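Local structure of Tat-secreted protein Rv2525c (Mycobacterium tuberculosis, 4PMQ) at residues A[116-121]-A[153-158]; A[124-129]-A[138-143]; A[8-13]-A[18-23]. The protein probably acts as a peptidoglycan hydrolase with glycosidase activity, and in vitro cleaves p-nitrophenyl esters, preferring the butyrate. All blocks are in the same frame, centred on the assembly; numbering follows the deposited sequence.

Interaction 1. Residues A[116-121]-A[153-158]; sequences EQYKNQ and DGLGSY
Tyr118 and Asp153 reach for each other from opposite directions, the phenol from helix 115-133 and the carboxylate from the end of helix 144-153. Tyr118 OH donates a hydrogen bond of 2.7 Å to Asp153 OD2, which receives it on its anti side, 23° out of the carboxylate plane. The two flat groups are nearly coplanar, 17° apart, and the acceptor sits at the ring edge: Asp153 OD2 is also 3.2 Å from Tyr118 CE2. With CG anti to the backbone N (chi1 169°), the tyrosine ring is carried off its helix and across to the other segment. Trp149 meets this ring as well.

Leu155 follows one residue past Gly154, its CD1 3.9 Å from Tyr118 OH, and continues onto Leu126, Arg127 and Glu130 of the same long helix. Between Asp153 and Leu155 the chain leaves helix 144-153 through a Schellman motif, with Gly154 at positive phi. That turn brings the acid and the leucine to the phenol oxygen from different sides.

Chemically, one short bond gives a buried phenol a carboxylate acceptor, probably charged. A carboxylate at the C-terminal end of a helix would be expected to be somewhat disfavoured by the helix dipole, though Asp153 is exposed to solvent and the phenol O-H probably offsets part of the cost.

Interaction 2. Residues A[124-129]-A[138-143]; sequences PYLRSW and TGVYAN
Leu126 and Val140 make the apolar core of this contact, their side chains crossing at about a right angle. Leu126 CD1 lies 3.8 Å from Val140 CG2 and 4.0 Å from Val140 CG1, inserted against both branches of the valine, while Leu126 CD2 reaches Val140 CG2 as well. Val140 CG1 is anti to the backbone N, which leaves both methyls turned to receive the leucine. Leu126 also packs on Ala107 of the neighbouring strand 105-108.

One turn further along, Trp129 and Thr138 bring the two backbones closest, 6.3 Å from CA to CA. Here the methyl of the threonine does the packing: Thr138 CG2 is 4.0 Å from Trp129 CB. The indole itself leads away from the threonine, toward Ile105 and Ala107, and meets Tyr66 edge-to-face.

Polar groups are served around the contact, not across it. Thr138 OG1 lies near the carbonyl of Trp129 but is hydrogen-bonded to Gly134 O, within the connection from helix to strand. On the helix, Trp129 NE1 donates to Tyr125 OH over 3.0 Å at an N-H...O angle of 158°, the acceptor somewhat tilted from the indole plane. Trp129 CD1 rests over one face of the Tyr125 ring, 3.7 Å above it and offset toward the rim, so the bond and this face contact probably help to hold both rings in place.

The N-to-C directions of helix segment 124-129 and strand 138-142 differ by 145°, roughly antiparallel, with 9.0 Å between the axes at closest approach. This is the second half of the crossover 105-108, 115-133, 138-142, the beta-alpha-beta unit from which TIM-barrel-like folds are built; here strands 105-108 and 138-142 are parallel neighbours, within a sheet that is mixed elsewhere.

Interaction 3. Residues A[8-13]-A[18-23]; sequences LDYAAG and SQIRAA
The Tyr10 ring points its hydroxyl end at Ile20, and the two side chains cross obliquely. Leu8 CB, two residues back along the same segment, lies at the ring edge and in its plane. Ile20 CD1 approaches the phenol end at an angle, 3.1 Å from Tyr10 OH and 4.2 Å from Tyr10 CZ. That is short for a methyl against an oxygen; Ile20 chi2 is also off-staggered (149°), but a link between the two is doubtful. Tyr10 CG sits between the backbone N and the carbonyl carbon, chi1 37°, and from there the ring extends toward the helix.

Leu8 adds a looser apolar touch, its CD1 4.4 Å from Ile20 CG2, so the isoleucine meets Leu8 with one branch and Tyr10 with the other. The same patch is extended by Val187, Val192 and Val194, which Leu8 also reaches, and by Leu60 beside Ile20.

Strand 6-9, through Leu8, and the loop after it, through Tyr10, pack on helix 17-22. They form the first half of the beta-alpha-beta unit 6-9, 17-22, 27-31, whose two strands are parallel neighbours, as expected of the TIM-barrel-like fold to which this glycoside hydrolase-like family belongs.

From the N terminus, interaction 3 comes first: it closes a short loop between strand 6-9 and helix 17-22, and is complete long before the others begin. Interaction 1 then opens on helix 115-133 and closes only after helix 144-153. Nested inside that loop, interaction 2 ties the later part of the same helix to strand 138-142. The two touch, their centres 7 Å apart: Leu155 packs on Arg127, and Ser157 and Tyr158 probably hydrogen-bond to Thr138 and Val140 as the chain enters the next parallel strand. Interaction 3 lies across the chain's centre, about 25 Å from interaction 2 between centres, although both reach the same sheet.

Interaction 1. Residues A[116-121]-A[153-158]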
ATOM      1  N   GLU A 116      19.498   2.883  11.318  1.00  8.33           N
ATOM      2  CA  GLU A 116      20.450   3.428  10.349  1.00  6.97           C
ATOM      3  C   GLU A 116      19.839   3.456   8.935  1.00 10.37           C
ATOM      4  O   GLU A 116      20.003   4.453   8.220  1.00  9.49           O
ATOM      5  CB  GLU A 116      21.741   2.579  10.381  1.00  8.39           C
ATOM      6  CG  GLU A 116      22.805   2.978   9.385  1.00  9.77           C
ATOM      7  CD  GLU A 116      22.613   2.363   8.009  1.00 20.77           C
ATOM      8  OE1 GLU A 116      22.207   1.180   7.944  1.00 21.54           O
ATOM      9  OE2 GLU A 116      22.892   3.045   6.996  1.00 12.86           O
ATOM     10  N   GLN A 117      19.140   2.372   8.530  1.00  7.68           N
ATOM     11  CA  GLN A 117      18.522   2.310   7.188  1.00  6.37           C
ATOM     12  C   GLN A 117      17.396   3.316   7.094  1.00  7.98           C
ATOM     13  O   GLN A 117      17.264   4.002   6.092  1.00  7.64           O
ATOM     14  CB  GLN A 117      18.025   0.891   6.892  1.00  8.05           C
ATOM     15  CG  GLN A 117      19.213  -0.042   6.631  1.00  8.65           C
ATOM     16  CD  GLN A 117      18.766  -1.484   6.568  1.00 16.60           C
ATOM     17  OE1 GLN A 117      17.857  -1.920   7.294  1.00 11.45           O
ATOM     18  NE2 GLN A 117      19.395  -2.241   5.690  1.00 15.04           N
ATOM     19  N   TYR A 118      16.623   3.440   8.156  1.00  6.50           N
ATOM     20  CA  TYR A 118      15.502   4.390   8.195  1.00  6.06           C
ATOM     21  C   TYR A 118      16.016   5.828   8.019  1.00  7.90           C
ATOM     22  O   TYR A 118      15.579   6.543   7.103  1.00  7.73           O
ATOM     23  CB  TYR A 118      14.753   4.231   9.526  1.00  6.93           C
ATOM     24  CG  TYR A 118      13.759   5.366   9.732  1.00  6.31           C
ATOM     25  CD1 TYR A 118      12.549   5.401   9.034  1.00  8.41           C
ATOM     26  CD2 TYR A 118      14.044   6.421  10.599  1.00  6.48           C
ATOM     27  CE1 TYR A 118      11.663   6.478   9.169  1.00  9.17           C
ATOM     28  CE2 TYR A 118      13.173   7.499  10.734  1.00  7.34           C
ATOM     29  CZ  TYR A 118      11.993   7.535   9.999  1.00 10.06           C
ATOM     30  OH  TYR A 118      11.122   8.586  10.164  1.00  8.28           O
ATOM     31  N   LYS A 119      16.949   6.251   8.886  1.00  6.06           N
ATOM     32  CA  LYS A 119      17.456   7.628   8.840  1.00  6.62           C
ATOM     33  C   LYS A 119      18.219   7.939   7.551  1.00  9.55           C
ATOM     34  O   LYS A 119      18.097   9.050   7.009  1.00  9.90           O
ATOM     35  CB  LYS A 119      18.350   7.907  10.054  1.00  8.97           C
ATOM     36  CG  LYS A 119      18.762   9.366  10.214  1.00 25.62           C
ATOM     37  CD  LYS A 119      17.608  10.263  10.741  1.00 33.08           C
ATOM     38  CE  LYS A 119      17.772  11.727  10.375  1.00 39.18           C
ATOM     39  NZ  LYS A 119      19.092  12.280  10.791  1.00 43.71           N
ATOM     40  N   ASN A 120      19.031   6.998   7.086  1.00  7.13           N
ATOM     41  CA  ASN A 120      19.870   7.283   5.923  1.00  5.89           C
ATOM     42  C   ASN A 120      19.185   7.098   4.575  1.00  9.07           C
ATOM     43  O   ASN A 120      19.600   7.747   3.599  1.00 10.63           O
ATOM     44  CB  ASN A 120      21.123   6.425   5.967  1.00  5.86           C
ATOM     45  CG  ASN A 120      22.061   6.755   7.117  1.00  7.18           C
ATOM     46  OD1 ASN A 120      22.095   7.892   7.605  1.00  6.50           O
ATOM     47  ND2 ASN A 120      22.952   5.793   7.470  1.00  6.38           N
ATOM     48  N   GLN A 121      18.213   6.181   4.489  1.00  5.51           N
ATOM     49  CA  GLN A 121      17.589   5.873   3.190  1.00  5.68           C
ATOM     50  C   GLN A 121      16.065   6.100   3.176  1.00  9.62           C
ATOM     51  O   GLN A 121      15.532   6.734   2.253  1.00  8.37           O
ATOM     52  CB  GLN A 121      17.899   4.413   2.817  1.00  7.00           C
ATOM     53  CG  GLN A 121      19.425   4.186   2.568  1.00 11.32           C
ATOM     54  CD  GLN A 121      19.832   2.727   2.468  1.00 27.19           C
ATOM     55  OE1 GLN A 121      20.031   2.048   3.484  1.00 19.22           O
ATOM     56  NE2 GLN A 121      20.049   2.227   1.238  1.00 21.64           N
ATOM     57  N   ASP A 153       8.812  11.618  13.379  1.00  8.39           N
ATOM     58  CA  ASP A 153       9.462  12.578  12.469  1.00  7.64           C
ATOM     59  C   ASP A 153       8.478  13.434  11.663  1.00 10.79           C
ATOM     60  O   ASP A 153       8.919  14.282  10.877  1.00 11.47           O
ATOM     61  CB  ASP A 153      10.390  11.868  11.504  1.00  7.78           C
ATOM     62  CG  ASP A 153      11.666  11.386  12.182  1.00 15.47           C
ATOM     63  OD1 ASP A 153      12.043  11.975  13.230  1.00 18.84           O
ATOM     64  OD2 ASP A 153      12.333  10.487  11.621  1.00 14.71           O
ATOM     65  N   GLY A 154       7.184  13.162  11.798  1.00  8.56           N
ATOM     66  CA  GLY A 154       6.181  13.888  11.029  1.00 10.37           C
ATOM     67  C   GLY A 154       6.248  13.542   9.552  1.00 11.64           C
ATOM     68  O   GLY A 154       5.944  14.389   8.706  1.00 12.16           O
ATOM     69  N   LEU A 155       6.650  12.280   9.226  1.00  6.94           N
ATOM     70  CA  LEU A 155       6.741  11.783   7.863  1.00  6.80           C
ATOM     71  C   LEU A 155       5.531  10.934   7.551  1.00 10.93           C
ATOM     72  O   LEU A 155       5.260   9.959   8.280  1.00 10.20           O
ATOM     73  CB  LEU A 155       7.990  10.909   7.722  1.00  7.88           C
ATOM     74  CG  LEU A 155       9.145  11.381   6.931  1.00 17.01           C
ATOM     75  CD1 LEU A 155      10.146  10.227   6.805  1.00 17.52           C
ATOM     76  CD2 LEU A 155       8.717  11.863   5.534  1.00 20.40           C
ATOM     77  N   GLY A 156       4.808  11.289   6.498  1.00  8.16           N
ATOM     78  CA  GLY A 156       3.631  10.546   6.102  1.00  7.57           C
ATOM     79  C   GLY A 156       2.385  10.974   6.858  1.00  9.56           C
ATOM     80  O   GLY A 156       2.468  11.569   7.949  1.00  8.92           O
ATOM     81  N   SER A 157       1.225  10.626   6.298  1.00  6.86           N
ATOM     82  CA  SER A 157      -0.065  10.966   6.910  1.00  7.16           C
ATOM     83  C   SER A 157      -0.914   9.729   7.165  1.00  9.05           C
ATOM     84  O   SER A 157      -1.839   9.781   7.973  1.00  8.81           O
ATOM     85  CB  SER A 157      -0.835  11.949   6.022  1.00 10.40           C
ATOM     86  OG  SER A 157      -0.189  13.215   6.051  1.00  8.61           O
ATOM     87  N   TYR A 158      -0.663   8.646   6.399  1.00  5.70           N
ATOM     88  CA  TYR A 158      -1.423   7.391   6.523  1.00  4.99           C
ATOM     89  C   TYR A 158      -0.451   6.262   6.795  1.00  6.04           C
ATOM     90  O   TYR A 158       0.654   6.225   6.245  1.00  6.50           O
ATOM     91  CB  TYR A 158      -2.234   7.098   5.262  1.00  4.76           C
ATOM     92  CG  TYR A 158      -3.405   8.038   5.053  1.00  5.09           C
ATOM     93  CD1 TYR A 158      -4.665   7.719   5.542  1.00  5.60           C
ATOM     94  CD2 TYR A 158      -3.263   9.216   4.308  1.00  5.74           C
ATOM     95  CE1 TYR A 158      -5.757   8.566   5.351  1.00  7.45           C
ATOM     96  CE2 TYR A 158      -4.347  10.088   4.129  1.00  6.57           C
ATOM     97  CZ  TYR A 158      -5.599   9.738   4.632  1.00  9.67           C
ATOM     98  OH  TYR A 158      -6.718  10.518   4.450  1.00  9.46           O
TER

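Interaction 2. Residues A[124-129]-A[138-143]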
ATOM      1  N   PRO A 124      14.874  10.084   3.379  1.00  7.66           N
ATOM      2  CA  PRO A 124      14.868  10.836   2.107  1.00  7.63           C
ATOM      3  C   PRO A 124      13.876  10.226   1.107  1.00 10.38           C
ATOM      4  O   PRO A 124      13.292  10.964   0.303  1.00  8.94           O
ATOM      5  CB  PRO A 124      16.308  10.764   1.613  1.00  9.68           C
ATOM      6  CG  PRO A 124      17.008   9.778   2.473  1.00 13.94           C
ATOM      7  CD  PRO A 124      16.232   9.621   3.744  1.00  9.97           C
ATOM      8  N   TYR A 125      13.713   8.859   1.124  1.00  7.19           N
ATOM      9  CA  TYR A 125      12.774   8.187   0.206  1.00  6.90           C
ATOM     10  C   TYR A 125      11.334   8.719   0.419  1.00  8.85           C
ATOM     11  O   TYR A 125      10.687   9.207  -0.525  1.00  8.79           O
ATOM     12  CB  TYR A 125      12.808   6.657   0.418  1.00  8.26           C
ATOM     13  CG  TYR A 125      11.832   5.912  -0.467  1.00  7.19           C
ATOM     14  CD1 TYR A 125      12.047   5.809  -1.841  1.00  9.25           C
ATOM     15  CD2 TYR A 125      10.698   5.301   0.067  1.00  7.27           C
ATOM     16  CE1 TYR A 125      11.150   5.140  -2.665  1.00  7.05           C
ATOM     17  CE2 TYR A 125       9.784   4.632  -0.755  1.00  7.67           C
ATOM     18  CZ  TYR A 125      10.005   4.574  -2.126  1.00 10.99           C
ATOM     19  OH  TYR A 125       9.116   3.943  -2.965  1.00  7.99           O
ATOM     20  N   LEU A 126      10.879   8.688   1.680  1.00  6.75           N
ATOM     21  CA  LEU A 126       9.526   9.136   2.042  1.00  7.00           C
ATOM     22  C   LEU A 126       9.361  10.669   1.888  1.00  8.75           C
ATOM     23  O   LEU A 126       8.273  11.129   1.504  1.00  6.90           O
ATOM     24  CB  LEU A 126       9.147   8.669   3.455  1.00  7.24           C
ATOM     25  CG  LEU A 126       8.934   7.152   3.632  1.00 10.63           C
ATOM     26  CD1 LEU A 126       8.574   6.815   5.072  1.00  8.76           C
ATOM     27  CD2 LEU A 126       7.859   6.587   2.669  1.00 11.27           C
ATOM     28  N   ARG A 127      10.439  11.454   2.147  1.00  7.13           N
ATOM     29  CA  ARG A 127      10.368  12.908   1.943  1.00  6.23           C
ATOM     30  C   ARG A 127      10.171  13.182   0.419  1.00  7.17           C
ATOM     31  O   ARG A 127       9.428  14.107   0.068  1.00  6.99           O
ATOM     32  CB  ARG A 127      11.592  13.627   2.496  1.00  9.72           C
ATOM     33  CG  ARG A 127      11.624  13.671   4.022  1.00  8.30           C
ATOM     34  CD  ARG A 127      12.833  14.443   4.517  1.00 18.35           C
ATOM     35  NE  ARG A 127      12.796  14.661   5.967  1.00 22.22           N
ATOM     36  CZ  ARG A 127      13.855  14.942   6.712  1.00 38.75           C
ATOM     37  NH1 ARG A 127      15.061  15.017   6.162  1.00 27.67           N
ATOM     38  NH2 ARG A 127      13.726  15.104   8.023  1.00 30.65           N
ATOM     39  N   SER A 128      10.810  12.365  -0.475  1.00  6.70           N
ATOM     40  CA  SER A 128      10.586  12.523  -1.930  1.00  7.35           C
ATOM     41  C   SER A 128       9.141  12.251  -2.288  1.00  9.99           C
ATOM     42  O   SER A 128       8.565  12.991  -3.098  1.00  9.95           O
ATOM     43  CB  SER A 128      11.496  11.605  -2.730  1.00  9.61           C
ATOM     44  OG  SER A 128      12.789  12.168  -2.776  1.00 10.61           O
ATOM     45  N   TRP A 129       8.519  11.201  -1.677  1.00  6.58           N
ATOM     46  CA  TRP A 129       7.102  10.960  -1.905  1.00  5.76           C
ATOM     47  C   TRP A 129       6.304  12.209  -1.506  1.00  8.30           C
ATOM     48  O   TRP A 129       5.443  12.643  -2.274  1.00  8.07           O
ATOM     49  CB  TRP A 129       6.622   9.727  -1.135  1.00  5.64           C
ATOM     50  CG  TRP A 129       6.790   8.467  -1.924  1.00  6.51           C
ATOM     51  CD1 TRP A 129       7.904   7.685  -2.011  1.00  9.38           C
ATOM     52  CD2 TRP A 129       5.801   7.860  -2.773  1.00  5.98           C
ATOM     53  NE1 TRP A 129       7.661   6.601  -2.834  1.00  8.49           N
ATOM     54  CE2 TRP A 129       6.392   6.702  -3.344  1.00 10.30           C
ATOM     55  CE3 TRP A 129       4.482   8.190  -3.121  1.00  7.31           C
ATOM     56  CZ2 TRP A 129       5.681   5.838  -4.189  1.00  9.90           C
ATOM     57  CZ3 TRP A 129       3.777   7.336  -3.967  1.00  8.70           C
ATOM     58  CH2 TRP A 129       4.370   6.170  -4.477  1.00  9.90           C
ATOM     59  N   THR A 138       0.815  11.108   1.396  1.00  5.86           N
ATOM     60  CA  THR A 138       1.856  10.113   1.568  1.00  5.15           C
ATOM     61  C   THR A 138       1.428   9.085   2.609  1.00  9.46           C
ATOM     62  O   THR A 138       1.323   9.401   3.793  1.00  7.88           O
ATOM     63  CB  THR A 138       3.194  10.809   1.899  1.00  9.58           C
ATOM     64  OG1 THR A 138       3.549  11.636   0.780  1.00  7.52           O
ATOM     65  CG2 THR A 138       4.342   9.805   2.127  1.00  7.32           C
ATOM     66  N   GLY A 139       1.263   7.847   2.149  1.00  5.50           N
ATOM     67  CA  GLY A 139       0.976   6.722   3.025  1.00  5.04           C
ATOM     68  C   GLY A 139       2.233   5.890   3.171  1.00  7.94           C
ATOM     69  O   GLY A 139       3.122   5.906   2.303  1.00  6.73           O
ATOM     70  N   VAL A 140       2.311   5.126   4.267  1.00  5.51           N
ATOM     71  CA  VAL A 140       3.471   4.279   4.503  1.00  5.79           C
ATOM     72  C   VAL A 140       3.014   2.892   4.929  1.00  6.96           C
ATOM     73  O   VAL A 140       2.333   2.779   5.953  1.00  6.75           O
ATOM     74  CB  VAL A 140       4.436   4.886   5.585  1.00  8.90           C
ATOM     75  CG1 VAL A 140       5.735   4.066   5.685  1.00  8.84           C
ATOM     76  CG2 VAL A 140       4.773   6.351   5.280  1.00  8.75           C
ATOM     77  N   TYR A 141       3.442   1.847   4.175  1.00  4.27           N
ATOM     78  CA  TYR A 141       3.244   0.437   4.516  1.00  4.63           C
ATOM     79  C   TYR A 141       4.553   0.015   5.164  1.00  6.38           C
ATOM     80  O   TYR A 141       5.592   0.018   4.502  1.00  7.07           O
ATOM     81  CB  TYR A 141       2.916  -0.413   3.266  1.00  4.96           C
ATOM     82  CG  TYR A 141       3.030  -1.915   3.453  1.00  5.52           C
ATOM     83  CD1 TYR A 141       2.037  -2.640   4.125  1.00  6.59           C
ATOM     84  CD2 TYR A 141       4.100  -2.625   2.915  1.00  6.78           C
ATOM     85  CE1 TYR A 141       2.097  -4.033   4.218  1.00  7.33           C
ATOM     86  CE2 TYR A 141       4.205  -4.009   3.064  1.00  7.64           C
ATOM     87  CZ  TYR A 141       3.193  -4.710   3.698  1.00 11.14           C
ATOM     88  OH  TYR A 141       3.289  -6.078   3.767  1.00  9.11           O
ATOM     89  N   ALA A 142       4.536  -0.281   6.458  1.00  5.04           N
ATOM     90  CA  ALA A 142       5.774  -0.616   7.173  1.00  4.88           C
ATOM     91  C   ALA A 142       5.422  -1.357   8.442  1.00  7.66           C
ATOM     92  O   ALA A 142       4.236  -1.345   8.822  1.00  6.37           O
ATOM     93  CB  ALA A 142       6.529   0.673   7.520  1.00  4.77           C
ATOM     94  N   ASN A 143       6.441  -1.897   9.164  1.00  6.01           N
ATOM     95  CA  ASN A 143       6.145  -2.522  10.463  1.00  5.50           C
ATOM     96  C   ASN A 143       5.877  -1.389  11.505  1.00  7.49           C
ATOM     97  O   ASN A 143       6.023  -0.180  11.192  1.00  6.89           O
ATOM     98  CB  ASN A 143       7.270  -3.450  10.903  1.00  6.92           C
ATOM     99  CG  ASN A 143       8.594  -2.750  11.107  1.00  9.51           C
ATOM    100  OD1 ASN A 143       8.663  -1.587  11.552  1.00  7.97           O
ATOM    101  ND2 ASN A 143       9.691  -3.471  10.915  1.00  8.74           N
TER

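Interaction 3. Residues A[8-13]-A[18-23]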
ATOM      1  N   LEU A   8      -8.714  -6.482   1.006  1.00  6.13           N
ATOM      2  CA  LEU A   8      -7.782  -7.504   0.524  1.00  6.30           C
ATOM      3  C   LEU A   8      -6.699  -6.867  -0.305  1.00  9.13           C
ATOM      4  O   LEU A   8      -6.977  -5.916  -1.028  1.00  7.11           O
ATOM      5  CB  LEU A   8      -8.537  -8.533  -0.340  1.00  6.78           C
ATOM      6  CG  LEU A   8      -9.710  -9.260   0.335  1.00 10.42           C
ATOM      7  CD1 LEU A   8     -10.339 -10.252  -0.630  1.00 11.09           C
ATOM      8  CD2 LEU A   8      -9.281  -9.940   1.670  1.00  9.29           C
ATOM      9  N   ASP A   9      -5.490  -7.438  -0.263  1.00  7.13           N
ATOM     10  CA  ASP A   9      -4.432  -6.995  -1.171  1.00  7.13           C
ATOM     11  C   ASP A   9      -3.889  -8.230  -1.902  1.00  9.82           C
ATOM     12  O   ASP A   9      -3.893  -9.331  -1.350  1.00  9.71           O
ATOM     13  CB  ASP A   9      -3.340  -6.171  -0.480  1.00  7.74           C
ATOM     14  CG  ASP A   9      -2.405  -6.989   0.381  1.00 10.00           C
ATOM     15  OD1 ASP A   9      -1.514  -7.660  -0.189  1.00 11.12           O
ATOM     16  OD2 ASP A   9      -2.561  -6.955   1.614  1.00 11.48           O
ATOM     17  N   TYR A  10      -3.472  -8.057  -3.162  1.00  7.61           N
ATOM     18  CA  TYR A  10      -3.043  -9.187  -3.996  1.00  8.09           C
ATOM     19  C   TYR A  10      -2.290  -8.689  -5.191  1.00 12.05           C
ATOM     20  O   TYR A  10      -2.642  -7.635  -5.728  1.00 11.90           O
ATOM     21  CB  TYR A  10      -4.261 -10.010  -4.471  1.00  8.17           C
ATOM     22  CG  TYR A  10      -5.483  -9.175  -4.803  1.00  8.72           C
ATOM     23  CD1 TYR A  10      -6.367  -8.771  -3.805  1.00 10.29           C
ATOM     24  CD2 TYR A  10      -5.768  -8.808  -6.120  1.00  8.32           C
ATOM     25  CE1 TYR A  10      -7.494  -8.010  -4.099  1.00  9.57           C
ATOM     26  CE2 TYR A  10      -6.917  -8.066  -6.432  1.00  8.27           C
ATOM     27  CZ  TYR A  10      -7.764  -7.658  -5.410  1.00 11.61           C
ATOM     28  OH  TYR A  10      -8.889  -6.919  -5.643  1.00 10.12           O
ATOM     29  N   ALA A  11      -1.282  -9.453  -5.616  1.00 11.17           N
ATOM     30  CA  ALA A  11      -0.458  -9.092  -6.772  1.00 11.51           C
ATOM     31  C   ALA A  11      -0.612 -10.058  -7.942  1.00 11.90           C
ATOM     32  O   ALA A  11      -0.274  -9.669  -9.071  1.00 11.77           O
ATOM     33  CB  ALA A  11       1.011  -9.064  -6.354  1.00 13.39           C
ATOM     34  N   ALA A  12      -1.046 -11.318  -7.698  1.00 10.65           N
ATOM     35  CA  ALA A  12      -1.012 -12.361  -8.727  1.00 11.69           C
ATOM     36  C   ALA A  12      -2.067 -12.250  -9.821  1.00 16.14           C
ATOM     37  O   ALA A  12      -1.925 -12.896 -10.851  1.00 15.68           O
ATOM     38  CB  ALA A  12      -1.089 -13.749  -8.101  1.00 12.19           C
ATOM     39  N   GLY A  13      -3.098 -11.443  -9.619  1.00 12.02           N
ATOM     40  CA  GLY A  13      -4.154 -11.346 -10.616  1.00 11.95           C
ATOM     41  C   GLY A  13      -5.212 -10.331 -10.255  1.00 13.26           C
ATOM     42  O   GLY A  13      -5.121  -9.653  -9.225  1.00 11.78           O
ATOM     43  N   SER A  18     -17.336  -8.743  -7.652  1.00  8.78           N
ATOM     44  CA  SER A  18     -18.378  -9.588  -7.057  1.00  9.24           C
ATOM     45  C   SER A  18     -17.768 -10.687  -6.178  1.00 10.44           C
ATOM     46  O   SER A  18     -18.353 -11.046  -5.148  1.00 10.01           O
ATOM     47  CB  SER A  18     -19.257 -10.217  -8.136  1.00 12.16           C
ATOM     48  OG  SER A  18     -18.482 -10.991  -9.033  1.00 17.32           O
ATOM     49  N   GLN A  19     -16.557 -11.184  -6.554  1.00  7.58           N
ATOM     50  CA  GLN A  19     -15.912 -12.207  -5.721  1.00  7.83           C
ATOM     51  C   GLN A  19     -15.253 -11.585  -4.477  1.00  9.94           C
ATOM     52  O   GLN A  19     -15.262 -12.224  -3.422  1.00  9.20           O
ATOM     53  CB  GLN A  19     -14.927 -13.055  -6.518  1.00  8.85           C
ATOM     54  CG  GLN A  19     -15.686 -13.875  -7.578  1.00 11.80           C
ATOM     55  CD  GLN A  19     -14.783 -14.800  -8.362  1.00 34.60           C
ATOM     56  OE1 GLN A  19     -13.822 -14.377  -8.992  1.00 28.87           O
ATOM     57  NE2 GLN A  19     -15.103 -16.080  -8.386  1.00 35.42           N
ATOM     58  N   ILE A  20     -14.710 -10.346  -4.573  1.00  7.72           N
ATOM     59  CA  ILE A  20     -14.154  -9.678  -3.385  1.00  7.48           C
ATOM     60  C   ILE A  20     -15.296  -9.512  -2.377  1.00 10.30           C
ATOM     61  O   ILE A  20     -15.155  -9.866  -1.213  1.00  9.95           O
ATOM     62  CB  ILE A  20     -13.511  -8.325  -3.753  1.00  9.93           C
ATOM     63  CG1 ILE A  20     -12.250  -8.580  -4.602  1.00 11.41           C
ATOM     64  CG2 ILE A  20     -13.218  -7.463  -2.491  1.00  6.76           C
ATOM     65  CD1 ILE A  20     -11.968  -7.537  -5.554  1.00 24.64           C
ATOM     66  N   ARG A  21     -16.438  -8.991  -2.857  1.00  7.83           N
ATOM     67  CA  ARG A  21     -17.597  -8.779  -2.017  1.00  8.00           C
ATOM     68  C   ARG A  21     -18.097 -10.122  -1.432  1.00 10.43           C
ATOM     69  O   ARG A  21     -18.298 -10.201  -0.217  1.00 10.22           O
ATOM     70  CB  ARG A  21     -18.674  -8.077  -2.815  1.00  6.63           C
ATOM     71  CG  ARG A  21     -19.900  -7.670  -2.000  1.00 13.77           C
ATOM     72  CD  ARG A  21     -20.882  -6.906  -2.865  1.00 11.70           C
ATOM     73  NE  ARG A  21     -21.394  -7.723  -3.965  1.00 13.92           N
ATOM     74  CZ  ARG A  21     -22.136  -7.260  -4.970  1.00 32.06           C
ATOM     75  NH1 ARG A  21     -22.493  -5.979  -5.008  1.00 21.61           N
ATOM     76  NH2 ARG A  21     -22.540  -8.076  -5.935  1.00 19.56           N
ATOM     77  N   ALA A  22     -18.155 -11.194  -2.257  1.00  8.04           N
ATOM     78  CA  ALA A  22     -18.601 -12.522  -1.795  1.00  9.10           C
ATOM     79  C   ALA A  22     -17.698 -13.098  -0.694  1.00 13.45           C
ATOM     80  O   ALA A  22     -18.187 -13.860   0.168  1.00 12.35           O
ATOM     81  CB  ALA A  22     -18.678 -13.499  -2.970  1.00 10.52           C
ATOM     82  N   ALA A  23     -16.398 -12.723  -0.709  1.00 10.76           N
ATOM     83  CA  ALA A  23     -15.415 -13.188   0.279  1.00 11.38           C
ATOM     84  C   ALA A  23     -15.540 -12.442   1.618  1.00 13.56           C
ATOM     85  O   ALA A  23     -14.834 -12.769   2.571  1.00 13.04           O
ATOM     86  CB  ALA A  23     -14.006 -13.020  -0.279  1.00 11.50           C
TER